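Local coordinates for hypothetical protein (Bacteroides ovatus, PDB 4EPS) that is probably a component of the fimbrium tip, in filamentous cell-surface appendages that mediate adhesion and biofilm formation, at residues I60-F65 / Y89-Y94; T315-T320 / A376-K381; K450-L455 / D460-I465; L220-K223 / E227-I230. All coordinates share one frame; numbering follows the deposited sequence. Where two conformers were deposited one is given.

Along the chain the order is contact 1, contact 4, contact 2, contact 3, each closing before the next opens. Contacts 1 and 4 fall within the Fimbrillin-like region; strand 217-222 of contact 4 pairs directly with the long strand 148-174, which strand 87-92 of contact 1 reaches by way of strand 135-145. Their centres are 28 Å apart, with nearest atoms about 9 Å apart. Contacts 2 and 3 lie across the chain's centre from contact 1, their own centres 33 Å apart: contact 2 ties two loops together, and contact 3 fastens helix 446-458 to the loop after it. The centres of contacts 1 and 3 are 66 Å apart; no two contacts touch, and each joins parts of its own region.

Contact 1 (I60-F65 / Y89-Y94); sequences INNMPF and YAYYPY
N62 meets Y91 through a direct hydrogen bond: the phenol OH of Y91 donates to OD1 of N62 at 2.6 Å, reaching the amide oxygen 18° from its carbonyl plane while OD1 lies at the ring's edge. The hydroxyl works in both directions, since it also accepts from the backbone N of Q95, and the amide's ND2 donates to Q95 O; N62 and Y91 thus both bond to Q95, just after strand 87-92. A second polar link runs through water 1, which donates to N62 O at 2.7 Å and lies 2.9 Å from Y94 OH. Strands 55-67 and 87-92 are not direct neighbours but flank strand 45-52, and N62 and M63 (a selenomethionine) both face L48 of that middle strand in a G1 beta bulge. Asparagine suits the bulge because it tolerates the left-handed backbone conformation found there. The apolar part is a CH-pi contact, in which P64 CB sits 3.7 Å from the centroid of the Y94 ring and 15° off its normal. With its CG anti to the backbone N (chi1 170°), Y94 lies alongside the proline, while N62 O approaches the edge of the same ring, 3.5 Å from CE1. With an alanine at Y94, P64 would probably lose its aromatic partner and water 1 its contact with the hydroxyl.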
loop_
_atom_site.group_PDB
_atom_site.type_symbol
_atom_site.label_atom_id
_atom_site.label_comp_id
_atom_site.label_asym_id
_atom_site.label_seq_id
_atom_site.Cartn_x
_atom_site.Cartn_y
_atom_site.Cartn_z
ATOM N N ILE A 60 -16.909 64.815 -9.698
ATOM C CA ILE A 60 -16.258 63.493 -9.483
ATOM C C ILE A 60 -15.558 63.495 -8.105
ATOM O O ILE A 60 -14.328 63.551 -7.992
ATOM C CB ILE A 60 -15.282 63.085 -10.650
ATOM C CG1 ILE A 60 -15.912 63.324 -12.066
ATOM C CG2 ILE A 60 -14.850 61.593 -10.495
ATOM C CD1 ILE A 60 -14.939 63.487 -13.250
ATOM N N ASN A 61 -16.373 63.488 -7.061
ATOM C CA ASN A 61 -15.923 63.558 -5.683
ATOM C C ASN A 61 -16.552 62.412 -4.926
ATOM O O ASN A 61 -17.730 62.481 -4.573
ATOM C CB ASN A 61 -16.303 64.939 -5.084
ATOM C CG ASN A 61 -15.709 65.230 -3.725
ATOM O OD1 ASN A 61 -15.222 64.348 -3.019
ATOM N ND2 ASN A 61 -15.727 66.490 -3.332
ATOM N N ASN A 62 -15.784 61.308 -4.741
ATOM C CA ASN A 62 -16.268 60.091 -4.088
ATOM C C ASN A 62 -17.474 59.532 -4.849
ATOM O O ASN A 62 -18.488 59.185 -4.257
ATOM C CB ASN A 62 -16.593 60.317 -2.595
ATOM C CG ASN A 62 -16.729 59.028 -1.852
ATOM O OD1 ASN A 62 -16.084 58.037 -2.197
ATOM N ND2 ASN A 62 -17.619 58.978 -0.864
HETATM N N MSE A 63 -17.364 59.464 -6.176
HETATM C CA MSE A 63 -18.446 58.958 -7.007
HETATM C C MSE A 63 -18.476 57.425 -6.952
HETATM O O MSE A 63 -17.456 56.788 -7.230
HETATM C CB MSE A 63 -18.284 59.472 -8.436
HETATM C CG MSE A 63 -19.460 59.155 -9.329
HETATM SE SE MSE A 63 -19.112 59.764 -11.169
HETATM C CE MSE A 63 -18.629 61.342 -10.871
ATOM N N PRO A 64 -19.630 56.822 -6.589
ATOM C CA PRO A 64 -19.670 55.358 -6.464
ATOM C C PRO A 64 -19.908 54.620 -7.780
ATOM O O PRO A 64 -20.720 55.040 -8.608
ATOM C CB PRO A 64 -20.844 55.110 -5.511
ATOM C CG PRO A 64 -21.783 56.295 -5.741
ATOM C CD PRO A 64 -20.917 57.455 -6.183
ATOM N N PHE A 65 -19.229 53.484 -7.931
ATOM C CA PHE A 65 -19.415 52.568 -9.054
ATOM C C PHE A 65 -19.595 51.186 -8.494
ATOM O O PHE A 65 -18.861 50.811 -7.585
ATOM C CB PHE A 65 -18.234 52.630 -10.042
ATOM C CG PHE A 65 -18.243 53.896 -10.847
ATOM C CD1 PHE A 65 -17.624 55.048 -10.371
ATOM C CD2 PHE A 65 -18.952 53.973 -12.042
ATOM C CE1 PHE A 65 -17.676 56.242 -11.098
ATOM C CE2 PHE A 65 -19.010 55.171 -12.758
ATOM C CZ PHE A 65 -18.357 56.289 -12.289
ATOM N N TYR A 89 -8.313 58.923 -9.176
ATOM C CA TYR A 89 -7.992 58.024 -8.053
ATOM C C TYR A 89 -9.162 57.146 -7.749
ATOM O O TYR A 89 -10.304 57.623 -7.795
ATOM C CB TYR A 89 -7.664 58.833 -6.776
ATOM C CG TYR A 89 -6.481 59.751 -6.889
ATOM C CD1 TYR A 89 -6.628 61.054 -7.363
ATOM C CD2 TYR A 89 -5.213 59.337 -6.495
ATOM C CE1 TYR A 89 -5.536 61.913 -7.466
ATOM C CE2 TYR A 89 -4.114 60.192 -6.584
ATOM C CZ TYR A 89 -4.287 61.481 -7.058
ATOM O OH TYR A 89 -3.220 62.331 -7.125
ATOM N N ALA A 90 -8.912 55.890 -7.384
ATOM C CA ALA A 90 -10.027 55.024 -6.987
ATOM C C ALA A 90 -9.672 54.249 -5.726
ATOM O O ALA A 90 -8.495 53.982 -5.469
ATOM C CB ALA A 90 -10.408 54.065 -8.104
ATOM N N TYR A 91 -10.692 53.882 -4.952
ATOM C CA TYR A 91 -10.479 53.060 -3.754
ATOM C C TYR A 91 -11.632 52.105 -3.584
ATOM O O TYR A 91 -12.753 52.348 -4.052
ATOM C CB TYR A 91 -10.289 53.922 -2.471
ATOM C CG TYR A 91 -11.596 54.508 -1.975
ATOM C CD1 TYR A 91 -12.193 55.582 -2.632
ATOM C CD2 TYR A 91 -12.295 53.917 -0.924
ATOM C CE1 TYR A 91 -13.423 56.092 -2.217
ATOM C CE2 TYR A 91 -13.550 54.384 -0.536
ATOM C CZ TYR A 91 -14.102 55.485 -1.175
ATOM O OH TYR A 91 -15.343 55.949 -0.820
ATOM N N TYR A 92 -11.352 51.046 -2.846
ATOM C CA TYR A 92 -12.295 50.011 -2.465
ATOM C C TYR A 92 -12.117 49.725 -0.963
ATOM O O TYR A 92 -10.967 49.604 -0.545
ATOM C CB TYR A 92 -11.997 48.730 -3.280
ATOM C CG TYR A 92 -12.819 47.551 -2.806
ATOM C CD1 TYR A 92 -12.374 46.738 -1.761
ATOM C CD2 TYR A 92 -14.083 47.296 -3.342
ATOM C CE1 TYR A 92 -13.171 45.714 -1.253
ATOM C CE2 TYR A 92 -14.871 46.249 -2.867
ATOM C CZ TYR A 92 -14.411 45.466 -1.821
ATOM O OH TYR A 92 -15.187 44.443 -1.356
ATOM N N PRO A 93 -13.177 49.405 -0.187
ATOM C CA PRO A 93 -14.608 49.476 -0.534
ATOM C C PRO A 93 -15.141 50.883 -0.340
ATOM O O PRO A 93 -14.740 51.575 0.604
ATOM C CB PRO A 93 -15.253 48.482 0.445
ATOM C CG PRO A 93 -14.365 48.562 1.696
ATOM C CD PRO A 93 -12.979 48.992 1.224
ATOM N N TYR A 94 -16.054 51.297 -1.230
ATOM C CA TYR A 94 -16.691 52.614 -1.193
ATOM C C TYR A 94 -17.235 52.925 0.201
ATOM O O TYR A 94 -17.867 52.062 0.817
ATOM C CB TYR A 94 -17.851 52.643 -2.214
ATOM C CG TYR A 94 -18.737 53.865 -2.103
ATOM C CD1 TYR A 94 -18.330 55.094 -2.616
ATOM C CD2 TYR A 94 -19.999 53.785 -1.519
ATOM C CE1 TYR A 94 -19.133 56.229 -2.499
ATOM C CE2 TYR A 94 -20.821 54.908 -1.417
ATOM C CZ TYR A 94 -20.382 56.128 -1.906
ATOM O OH TYR A 94 -21.185 57.239 -1.799
HETATM O O HOH W 1 -20.715 59.861 -2.880
#

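Contact 2 (T315-T320 / A376-K381); sequences TPYTAT and ANENNK
Y317 and E378 join two irregular loops, one between helices 305-308 and 323-327 and the other leading toward helix 389-403, where N379 OD1 accepts from K381 N at 3.0 Å to form an Asx turn. The tyrosine ring and the glutamate chain cross at about a right angle, the ring and carboxylate planes standing 80° apart. Y317 OH donates to E378 OE1 at 2.6 Å, and this oxygen lies near the ring plane, at its edge. The hydroxyl comes from the anti side of the carboxylate, 28° out of its plane. R386 NE forms a salt bridge to the same OE1, so that one oxygen carries two partners; the arginine's charge probably helps keep the glutamate ionised. A bend in the chain at chi2 (-141°) turns the carboxylate toward the phenol, and glutamate supplies that group on a chain long enough to reach it. The proline ring of P316 packs against both: its CB rests above one face of the Y317 ring, offset toward the rim, and its CG lies 4.0 Å from E378 CG, the proline and glutamate side chains again crossing nearly at right angles. Replacing E378 by a glutamine is likely to cost R386 its charged mate and weaken the hold on the tyrosine hydroxyl. At the more exposed margin P316 CB meets N377 CB at 3.9 Å, and water 2 bridges the same pair, donating to P316 O at 2.8 Å and accepting from N377 ND2 at 2.9 Å.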
loop_
_atom_site.group_PDB
_atom_site.type_symbol
_atom_site.label_atom_id
_atom_site.label_comp_id
_atom_site.label_asym_id
_atom_site.label_seq_id
_atom_site.Cartn_x
_atom_site.Cartn_y
_atom_site.Cartn_z
ATOM N N THR A 315 -34.305 -0.936 -11.831
ATOM C CA THR A 315 -33.451 0.168 -11.357
ATOM C C THR A 315 -34.230 1.059 -10.351
ATOM O O THR A 315 -34.501 2.225 -10.645
ATOM C CB THR A 315 -32.878 0.977 -12.554
ATOM O OG1 THR A 315 -32.591 0.088 -13.623
ATOM C CG2 THR A 315 -31.613 1.736 -12.197
ATOM N N PRO A 316 -34.592 0.547 -9.152
ATOM C CA PRO A 316 -35.351 1.390 -8.208
ATOM C C PRO A 316 -34.546 2.562 -7.633
ATOM O O PRO A 316 -35.144 3.562 -7.220
ATOM C CB PRO A 316 -35.765 0.407 -7.104
ATOM C CG PRO A 316 -34.809 -0.711 -7.200
ATOM C CD PRO A 316 -34.394 -0.819 -8.624
ATOM N N TYR A 317 -33.196 2.458 -7.643
ATOM C CA TYR A 317 -32.291 3.474 -7.104
ATOM C C TYR A 317 -31.451 4.068 -8.229
ATOM O O TYR A 317 -30.715 3.349 -8.906
ATOM C CB TYR A 317 -31.413 2.863 -5.981
ATOM C CG TYR A 317 -32.280 2.148 -4.965
ATOM C CD1 TYR A 317 -33.144 2.860 -4.133
ATOM C CD2 TYR A 317 -32.317 0.756 -4.910
ATOM C CE1 TYR A 317 -34.032 2.204 -3.278
ATOM C CE2 TYR A 317 -33.183 0.091 -4.041
ATOM C CZ TYR A 317 -34.044 0.821 -3.232
ATOM O OH TYR A 317 -34.935 0.188 -2.399
ATOM N N THR A 318 -31.648 5.363 -8.476
ATOM C CA THR A 318 -30.988 6.126 -9.543
ATOM C C THR A 318 -30.408 7.380 -8.954
ATOM O O THR A 318 -30.705 7.688 -7.798
ATOM C CB THR A 318 -31.998 6.492 -10.680
ATOM O OG1 THR A 318 -32.917 7.456 -10.171
ATOM C CG2 THR A 318 -32.755 5.293 -11.234
ATOM N N ALA A 319 -29.644 8.169 -9.751
ATOM C CA ALA A 319 -29.071 9.418 -9.245
ATOM C C ALA A 319 -30.170 10.396 -8.863
ATOM O O ALA A 319 -29.977 11.180 -7.946
ATOM C CB ALA A 319 -28.140 10.040 -10.286
ATOM N N THR A 320 -31.346 10.319 -9.527
ATOM C CA THR A 320 -32.473 11.222 -9.251
ATOM C C THR A 320 -32.990 11.070 -7.804
ATOM O O THR A 320 -33.280 12.078 -7.165
ATOM C CB THR A 320 -33.609 10.995 -10.268
ATOM O OG1 THR A 320 -33.064 11.010 -11.592
ATOM C CG2 THR A 320 -34.715 12.032 -10.146
ATOM N N ALA A 376 -43.238 1.020 -3.101
ATOM C CA ALA A 376 -43.867 0.870 -4.414
ATOM C C ALA A 376 -42.976 0.106 -5.407
ATOM O O ALA A 376 -43.510 -0.531 -6.304
ATOM C CB ALA A 376 -44.203 2.243 -4.974
ATOM N N ASN A 377 -41.633 0.158 -5.252
ATOM C CA ASN A 377 -40.735 -0.502 -6.206
ATOM C C ASN A 377 -40.115 -1.798 -5.701
ATOM O O ASN A 377 -39.777 -2.645 -6.524
ATOM C CB ASN A 377 -39.633 0.461 -6.651
ATOM C CG ASN A 377 -40.201 1.663 -7.371
ATOM O OD1 ASN A 377 -41.181 1.550 -8.094
ATOM N ND2 ASN A 377 -39.639 2.839 -7.158
ATOM N N GLU A 378 -39.929 -1.953 -4.381
ATOM C CA GLU A 378 -39.304 -3.156 -3.825
ATOM C C GLU A 378 -40.215 -3.800 -2.799
ATOM O O GLU A 378 -40.802 -3.096 -1.977
ATOM C CB GLU A 378 -37.946 -2.822 -3.193
ATOM C CG GLU A 378 -36.913 -2.323 -4.184
ATOM C CD GLU A 378 -35.542 -2.880 -3.877
ATOM O OE1 GLU A 378 -34.899 -2.377 -2.931
ATOM O OE2 GLU A 378 -35.141 -3.863 -4.536
ATOM N N ASN A 379 -40.279 -5.136 -2.800
ATOM C CA ASN A 379 -41.141 -5.903 -1.899
ATOM C C ASN A 379 -40.583 -5.887 -0.452
ATOM O O ASN A 379 -39.494 -5.350 -0.200
ATOM C CB ASN A 379 -41.389 -7.355 -2.429
ATOM C CG ASN A 379 -40.182 -8.264 -2.470
ATOM O OD1 ASN A 379 -39.266 -8.189 -1.643
ATOM N ND2 ASN A 379 -40.184 -9.198 -3.416
ATOM N N ASN A 380 -41.331 -6.468 0.497
ATOM C CA ASN A 380 -40.953 -6.414 1.908
ATOM C C ASN A 380 -39.838 -7.425 2.301
ATOM O O ASN A 380 -39.475 -7.497 3.477
ATOM C CB ASN A 380 -42.191 -6.580 2.783
ATOM C CG ASN A 380 -42.886 -7.907 2.658
ATOM O OD1 ASN A 380 -42.276 -8.937 2.386
ATOM N ND2 ASN A 380 -44.164 -7.916 2.931
ATOM N N LYS A 381 -39.303 -8.188 1.334
ATOM C CA LYS A 381 -38.165 -9.084 1.578
ATOM C C LYS A 381 -36.857 -8.366 1.181
ATOM O O LYS A 381 -35.847 -8.503 1.862
ATOM C CB LYS A 381 -38.319 -10.407 0.795
ATOM C CG LYS A 381 -39.529 -11.242 1.224
ATOM C CD LYS A 381 -39.724 -12.492 0.361
ATOM C CE LYS A 381 -40.833 -12.328 -0.658
ATOM N NZ LYS A 381 -41.381 -13.640 -1.098
HETATM O O HOH W 2 -37.282 3.229 -5.434
#

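Contact 3 (K450-L455 / D460-I465); sequences KLNTKL and DKTMDI
N452 grips the backbone of M463 (a selenomethionine) with both ends of its amide, fastening helix 446-458 to the loop that turns back along it toward strand 469-474. OD1 of N452 accepts from M463 N at 2.8 Å, the donor standing above the carbonyl plane of the amide. ND2 donates in return to M463 O at 2.9 Å with an N-H...acceptor angle of 165°, and that oxygen lies close to the amide plane. Asparagine fits this place because it offers an acceptor and a donor together, which satisfies the N-H and C=O of one residue in a loop that is not part of a regular strand; the two bonds also fix the rotation of the amide. Inside the helix, L451 O accepts from the backbone N of both K454 and L455. The ammonium of K454 folds back over the same helix, giving NZ bonds to K450 O at 3.0 Å and to T453 OG1 at 3.1 Å. K461 directs its NZ away from the helix, to T341 O. Beside the two amide bonds the packing is apolar: L455, whose side chain also touches I296 and L339, brings CD1 to within 4.2 Å of M463 CB.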
loop_
_atom_site.group_PDB
_atom_site.type_symbol
_atom_site.label_atom_id
_atom_site.label_comp_id
_atom_site.label_asym_id
_atom_site.label_seq_id
_atom_site.Cartn_x
_atom_site.Cartn_y
_atom_site.Cartn_z
ATOM N N LYS A 450 -14.669 -8.794 14.539
ATOM C CA LYS A 450 -14.099 -7.594 13.892
ATOM C C LYS A 450 -14.505 -6.283 14.564
ATOM O O LYS A 450 -13.736 -5.330 14.506
ATOM C CB LYS A 450 -14.490 -7.533 12.402
ATOM C CG LYS A 450 -13.816 -8.634 11.583
ATOM C CD LYS A 450 -14.017 -8.454 10.075
ATOM C CE LYS A 450 -13.228 -9.516 9.337
ATOM N NZ LYS A 450 -13.681 -9.686 7.926
ATOM N N LEU A 451 -15.707 -6.204 15.151
ATOM C CA LEU A 451 -16.146 -4.949 15.749
ATOM C C LEU A 451 -15.934 -4.905 17.266
ATOM O O LEU A 451 -15.303 -3.969 17.746
ATOM C CB LEU A 451 -17.622 -4.663 15.398
ATOM C CG LEU A 451 -17.979 -4.632 13.872
ATOM C CD1 LEU A 451 -19.486 -4.365 13.679
ATOM C CD2 LEU A 451 -17.171 -3.541 13.121
ATOM N N ASN A 452 -16.457 -5.883 18.021
ATOM C CA ASN A 452 -16.365 -5.824 19.504
ATOM C C ASN A 452 -14.923 -5.856 20.007
ATOM O O ASN A 452 -14.617 -5.194 20.991
ATOM C CB ASN A 452 -17.182 -6.971 20.133
ATOM C CG ASN A 452 -18.654 -6.625 20.158
ATOM O OD1 ASN A 452 -19.049 -5.475 19.929
ATOM N ND2 ASN A 452 -19.494 -7.578 20.502
ATOM N N THR A 453 -14.041 -6.570 19.302
ATOM C CA THR A 453 -12.604 -6.612 19.676
ATOM C C THR A 453 -11.931 -5.224 19.566
ATOM O O THR A 453 -10.893 -4.986 20.206
ATOM C CB THR A 453 -11.856 -7.631 18.813
ATOM O OG1 THR A 453 -12.059 -7.305 17.432
ATOM C CG2 THR A 453 -12.281 -9.089 19.133
ATOM N N LYS A 454 -12.519 -4.308 18.773
ATOM C CA LYS A 454 -11.993 -2.936 18.642
ATOM C C LYS A 454 -12.690 -2.021 19.624
ATOM O O LYS A 454 -12.046 -1.229 20.303
ATOM C CB LYS A 454 -12.177 -2.371 17.205
ATOM C CG LYS A 454 -11.786 -3.327 16.102
ATOM C CD LYS A 454 -10.294 -3.734 16.127
ATOM C CE LYS A 454 -9.989 -4.618 14.935
ATOM N NZ LYS A 454 -10.786 -5.880 14.955
ATOM N N LEU A 455 -14.023 -2.136 19.704
ATOM C CA LEU A 455 -14.793 -1.299 20.620
ATOM C C LEU A 455 -14.250 -1.368 22.053
ATOM O O LEU A 455 -14.109 -0.333 22.696
ATOM C CB LEU A 455 -16.271 -1.709 20.614
ATOM C CG LEU A 455 -17.051 -1.384 19.352
ATOM C CD1 LEU A 455 -18.492 -1.969 19.438
ATOM C CD2 LEU A 455 -17.147 0.128 19.145
ATOM N N ASP A 460 -15.966 1.559 26.938
ATOM C CA ASP A 460 -16.300 0.602 27.984
ATOM C C ASP A 460 -17.529 -0.219 27.561
ATOM O O ASP A 460 -17.935 -1.125 28.280
ATOM C CB ASP A 460 -16.515 1.323 29.330
ATOM C CG ASP A 460 -15.225 1.924 29.884
ATOM O OD1 ASP A 460 -14.160 1.259 29.778
ATOM O OD2 ASP A 460 -15.271 3.061 30.384
ATOM N N LYS A 461 -18.084 0.067 26.364
ATOM C CA LYS A 461 -19.263 -0.653 25.865
ATOM C C LYS A 461 -19.014 -1.356 24.543
ATOM O O LYS A 461 -18.416 -0.783 23.635
ATOM C CB LYS A 461 -20.432 0.324 25.684
ATOM C CG LYS A 461 -20.909 0.989 26.970
ATOM C CD LYS A 461 -21.673 2.267 26.688
ATOM C CE LYS A 461 -22.670 2.581 27.775
ATOM N NZ LYS A 461 -23.599 3.665 27.359
ATOM N N THR A 462 -19.487 -2.584 24.431
ATOM C CA THR A 462 -19.398 -3.328 23.180
ATOM C C THR A 462 -20.814 -3.429 22.639
ATOM O O THR A 462 -21.770 -2.970 23.283
ATOM C CB THR A 462 -18.750 -4.722 23.371
ATOM O OG1 THR A 462 -19.534 -5.474 24.298
ATOM C CG2 THR A 462 -17.265 -4.660 23.786
HETATM N N MSE A 463 -20.946 -4.012 21.466
HETATM C CA MSE A 463 -22.241 -4.240 20.862
HETATM C C MSE A 463 -22.725 -5.605 21.368
HETATM O O MSE A 463 -22.156 -6.626 20.993
HETATM C CB MSE A 463 -22.067 -4.170 19.344
HETATM C CG MSE A 463 -23.332 -3.994 18.632
HETATM SE SE MSE A 463 -22.965 -3.837 16.734
HETATM C CE MSE A 463 -24.842 -3.822 16.282
ATOM N N ASP A 464 -23.698 -5.623 22.303
ATOM C CA ASP A 464 -24.209 -6.888 22.852
ATOM C C ASP A 464 -24.959 -7.640 21.738
ATOM O O ASP A 464 -25.939 -7.129 21.176
ATOM C CB ASP A 464 -25.083 -6.617 24.083
ATOM C CG ASP A 464 -25.720 -7.819 24.780
ATOM O OD1 ASP A 464 -25.477 -8.969 24.341
ATOM O OD2 ASP A 464 -26.479 -7.603 25.751
ATOM N N ILE A 465 -24.460 -8.843 21.399
ATOM C CA ILE A 465 -25.037 -9.690 20.341
ATOM C C ILE A 465 -26.493 -10.109 20.676
ATOM O O ILE A 465 -27.223 -10.438 19.755
ATOM C CB ILE A 465 -24.139 -10.936 20.085
ATOM C CG1 ILE A 465 -24.423 -11.574 18.713
ATOM C CG2 ILE A 465 -24.189 -11.964 21.272
ATOM C CD1 ILE A 465 -23.484 -12.764 18.284
#

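Contact 4 (L220-K223 / E227-I230); sequences LLRK and ENQI
L220 and I230 form the closer-packed, buried part of this contact, where their branch ends CD2 and CD1 meet at 4.0 Å as the two side chains cross. The backbones stay well apart, the nearest CA atoms, those of L220 and I230, being 10.6 Å from each other, so strands 217-222 and 229-234 meet through side chains and not as hydrogen-bonded neighbours. Long, branched aliphatic residues suit such a gap, because both extend into it and meet; a chi1 of -179°, with CG opposite the main-chain N, directs L220 CD2 to I230. Toward the short connection between the strands, the second part is polar and only partly buried. R222, bent at chi2 and chi3, curls its guanidinium toward N228, whose OD1 lies at the edge of that group, 2.9 Å from NH2, with the two planes 84° apart. ND2 of N228 gives a hydrogen bond to D199 OD2, while the side chain of R222 also touches V162 and L198. Of the two strands, 217-222 pairs with strands 148-174 and 206-212, and 229-234 pairs with 195-198 and 237-242; I207 of strand 206-212 touches both L220 and I230, and V162 of strand 148-174 touches both R222 and I230.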
loop_
_atom_site.group_PDB
_atom_site.type_symbol
_atom_site.label_atom_id
_atom_site.label_comp_id
_atom_site.label_asym_id
_atom_site.label_seq_id
_atom_site.Cartn_x
_atom_site.Cartn_y
_atom_site.Cartn_z
ATOM N N LEU A 220 -6.285 36.405 7.813
ATOM C CA LEU A 220 -6.695 37.477 8.698
ATOM C C LEU A 220 -5.981 38.753 8.322
ATOM O O LEU A 220 -4.752 38.789 8.377
ATOM C CB LEU A 220 -6.361 37.098 10.163
ATOM C CG LEU A 220 -6.756 38.115 11.231
ATOM C CD1 LEU A 220 -8.281 38.070 11.474
ATOM C CD2 LEU A 220 -6.050 37.801 12.528
ATOM N N LEU A 221 -6.738 39.795 7.969
ATOM C CA LEU A 221 -6.140 41.106 7.710
ATOM C C LEU A 221 -5.660 41.724 9.022
ATOM O O LEU A 221 -6.357 41.616 10.042
ATOM C CB LEU A 221 -7.140 42.059 7.033
ATOM C CG LEU A 221 -7.620 41.629 5.646
ATOM C CD1 LEU A 221 -8.941 42.320 5.321
ATOM C CD2 LEU A 221 -6.558 41.902 4.578
ATOM N N ARG A 222 -4.456 42.347 8.997
ATOM C CA ARG A 222 -3.830 43.005 10.153
ATOM C C ARG A 222 -3.281 44.355 9.742
ATOM O O ARG A 222 -2.961 44.566 8.570
ATOM C CB ARG A 222 -2.680 42.141 10.738
ATOM C CG ARG A 222 -3.094 40.711 11.230
ATOM C CD ARG A 222 -3.957 40.732 12.477
ATOM N NE ARG A 222 -3.267 41.324 13.631
ATOM C CZ ARG A 222 -3.874 41.877 14.676
ATOM N NH1 ARG A 222 -5.202 41.966 14.716
ATOM N NH2 ARG A 222 -3.158 42.372 15.681
ATOM N N LYS A 223 -3.204 45.288 10.686
ATOM C CA LYS A 223 -2.633 46.599 10.372
ATOM C C LYS A 223 -1.140 46.456 10.098
ATOM O O LYS A 223 -0.466 45.693 10.794
ATOM C CB LYS A 223 -2.875 47.588 11.506
ATOM C CG LYS A 223 -4.279 48.168 11.509
ATOM C CD LYS A 223 -4.478 49.057 12.722
ATOM C CE LYS A 223 -5.829 49.718 12.713
ATOM N NZ LYS A 223 -6.096 50.462 13.977
ATOM N N GLU A 227 2.316 44.057 15.905
ATOM C CA GLU A 227 3.315 43.122 16.439
ATOM C C GLU A 227 2.783 42.027 17.365
ATOM O O GLU A 227 3.582 41.345 18.018
ATOM C CB GLU A 227 4.367 43.933 17.231
ATOM C CG GLU A 227 5.287 44.781 16.357
ATOM C CD GLU A 227 6.322 45.588 17.123
ATOM O OE1 GLU A 227 6.161 45.764 18.354
ATOM O OE2 GLU A 227 7.287 46.064 16.483
ATOM N N ASN A 228 1.470 41.823 17.400
ATOM C CA ASN A 228 0.851 40.871 18.303
ATOM C C ASN A 228 1.222 39.424 18.030
ATOM O O ASN A 228 1.426 39.026 16.893
ATOM C CB ASN A 228 -0.681 40.988 18.214
ATOM C CG ASN A 228 -1.155 42.405 18.375
ATOM O OD1 ASN A 228 -0.999 43.214 17.476
ATOM N ND2 ASN A 228 -1.651 42.757 19.548
ATOM N N GLN A 229 1.255 38.630 19.092
ATOM C CA GLN A 229 1.338 37.198 18.948
ATOM C C GLN A 229 -0.082 36.730 18.729
ATOM O O GLN A 229 -1.012 37.298 19.324
ATOM C CB GLN A 229 1.925 36.543 20.216
ATOM C CG GLN A 229 3.415 36.807 20.407
ATOM C CD GLN A 229 3.965 36.032 21.579
ATOM O OE1 GLN A 229 3.258 35.715 22.538
ATOM N NE2 GLN A 229 5.247 35.715 21.532
ATOM N N ILE A 230 -0.264 35.755 17.852
ATOM C CA ILE A 230 -1.533 35.096 17.660
ATOM C C ILE A 230 -1.321 33.674 18.176
ATOM O O ILE A 230 -0.402 32.985 17.715
ATOM C CB ILE A 230 -2.053 35.142 16.198
ATOM C CG1 ILE A 230 -2.374 36.606 15.783
ATOM C CG2 ILE A 230 -3.285 34.216 16.031
ATOM C CD1 ILE A 230 -2.549 36.800 14.227
#